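Local atomic coordinates of malonyl-CoA decarboxylase (Rhodopseudomonas palustris, PDB entry 4KSA), a protein that probably catalyses the decarboxylation of malonyl-CoA to acetyl-CoA and carbon dioxide. Residues Ala57-Leu62 with Asn127-Gly132. Numbering follows the deposited sequence.
Sequences ALAASL and NHAPGG
With A129 in an extended backbone conformation (phi -74°, psi 142°), its methyl points toward helix 52-68, where it meets A59 and A60, two alanines that follow one another on the helix. A129 is the first residue of a type II beta turn that runs to G132, and the positive phi of G131, 78°, belongs to that turn. The methyl of A129 lies over the backbone between the two helix alanines rather than against one side chain alone: its CB is 3.6 Å from A60 N and 3.9 Å from A59 C, the two ends of the peptide bond that joins them. The helix methyls stand next to it at almost equal range, with A59 CB 4.1 Å and A60 CB 4.0 Å from A129 CB. With all three side chains ending at CB, the loop can come close to the helix backbone, and the CA atoms of A60 and A129 are 4.7 Å apart. The same loop joins helix 118-126 to helix 132-146; G131 is the N-cap residue of the latter, and the turn is closed by a weak hydrogen bond from G132 N to A129 O, 2.7 Å long. Beyond the three alanines, P130 packs on V56 and A129 also touches L63, which extends the apposition along helix 52-68, while A59 packs on L126 of helix 118-126. Joining two parts of the helical N-terminal region, the contact is small and apolar, with 119 Å² buried in total, and without hydrogen bonds between 57-62 and 127-132 its cohesion rests on van der Waals packing and, probably, the burial of the A59 and A129 methyls away from water.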
loop_
_atom_site.group_PDB
_atom_site.type_symbol
_atom_site.label_atom_id
_atom_site.label_comp_id
_atom_site.label_asym_id
_atom_site.label_seq_id
_atom_site.Cartn_x
_atom_site.Cartn_y
_atom_site.Cartn_z
ATOM N N ALA A 57 16.961 5.334 -26.567
ATOM C CA ALA A 57 16.239 5.669 -27.787
ATOM C C ALA A 57 16.500 4.630 -28.888
ATOM O O ALA A 57 15.566 4.142 -29.545
ATOM C CB ALA A 57 16.651 7.048 -28.249
ATOM N N LEU A 58 17.775 4.294 -29.079
ATOM C CA LEU A 58 18.167 3.330 -30.093
ATOM C C LEU A 58 17.556 1.965 -29.820
ATOM O O LEU A 58 16.907 1.374 -30.699
ATOM C CB LEU A 58 19.697 3.220 -30.159
ATOM C CG LEU A 58 20.426 4.394 -30.840
ATOM C CD1 LEU A 58 21.947 4.178 -30.801
ATOM C CD2 LEU A 58 19.928 4.513 -32.283
ATOM N N ALA A 59 17.768 1.474 -28.599
ATOM C CA ALA A 59 17.240 0.186 -28.182
ATOM C C ALA A 59 15.725 0.192 -28.369
ATOM O O ALA A 59 15.147 -0.714 -28.970
ATOM C CB ALA A 59 17.611 -0.090 -26.716
ATOM N N ALA A 60 15.078 1.222 -27.863
ATOM C CA ALA A 60 13.640 1.302 -28.008
ATOM C C ALA A 60 13.304 1.190 -29.495
ATOM O O ALA A 60 12.333 0.540 -29.879
ATOM C CB ALA A 60 13.141 2.612 -27.443
ATOM N N SER A 61 14.145 1.805 -30.323
ATOM C CA SER A 61 13.961 1.815 -31.764
ATOM C C SER A 61 14.136 0.413 -32.351
ATOM O O SER A 61 13.288 -0.051 -33.116
ATOM C CB SER A 61 14.962 2.798 -32.400
ATOM O OG SER A 61 14.472 3.359 -33.618
ATOM N N LEU A 62 15.228 -0.259 -31.983
ATOM C CA LEU A 62 15.524 -1.608 -32.474
ATOM C C LEU A 62 14.410 -2.606 -32.142
ATOM O O LEU A 62 14.014 -3.411 -32.989
ATOM C CB LEU A 62 16.862 -2.097 -31.893
ATOM C CG LEU A 62 17.435 -3.416 -32.434
ATOM C CD1 LEU A 62 18.935 -3.470 -32.213
ATOM C CD2 LEU A 62 16.764 -4.584 -31.754
ATOM N N ASN A 127 17.449 -4.154 -22.933
ATOM C CA ASN A 127 16.642 -4.326 -21.742
ATOM C C ASN A 127 16.340 -3.013 -21.057
ATOM O O ASN A 127 15.552 -2.967 -20.120
ATOM C CB ASN A 127 17.343 -5.273 -20.771
ATOM C CG ASN A 127 16.434 -5.727 -19.659
ATOM O OD1 ASN A 127 15.305 -6.138 -19.900
ATOM N ND2 ASN A 127 16.923 -5.665 -18.439
ATOM N N HIS A 128 16.955 -1.938 -21.529
ATOM C CA HIS A 128 16.717 -0.632 -20.929
ATOM C C HIS A 128 15.586 0.104 -21.636
ATOM O O HIS A 128 15.097 1.124 -21.168
ATOM C CB HIS A 128 18.000 0.198 -20.932
ATOM C CG HIS A 128 19.003 -0.261 -19.923
ATOM N ND1 HIS A 128 20.315 -0.535 -20.243
ATOM C CD2 HIS A 128 18.882 -0.508 -18.596
ATOM C CE1 HIS A 128 20.960 -0.931 -19.159
ATOM N NE2 HIS A 128 20.113 -0.923 -18.145
ATOM N N ALA A 129 15.157 -0.429 -22.764
ATOM C CA ALA A 129 14.073 0.188 -23.489
ATOM C C ALA A 129 12.800 -0.105 -22.716
ATOM O O ALA A 129 12.643 -1.183 -22.146
ATOM C CB ALA A 129 13.989 -0.392 -24.890
ATOM N N PRO A 130 11.880 0.864 -22.645
ATOM C CA PRO A 130 10.679 0.491 -21.888
ATOM C C PRO A 130 9.978 -0.692 -22.557
ATOM O O PRO A 130 9.872 -0.754 -23.777
ATOM C CB PRO A 130 9.845 1.776 -21.872
ATOM C CG PRO A 130 10.560 2.729 -22.847
ATOM C CD PRO A 130 11.988 2.323 -22.815
ATOM N N GLY A 131 9.527 -1.646 -21.748
ATOM C CA GLY A 131 8.885 -2.827 -22.290
ATOM C C GLY A 131 9.962 -3.760 -22.814
ATOM O O GLY A 131 9.681 -4.753 -23.491
ATOM N N GLY A 132 11.211 -3.428 -22.481
ATOM C CA GLY A 132 12.353 -4.218 -22.923
ATOM C C GLY A 132 12.357 -5.697 -22.557
ATOM O O GLY A 132 12.474 -6.562 -23.428
#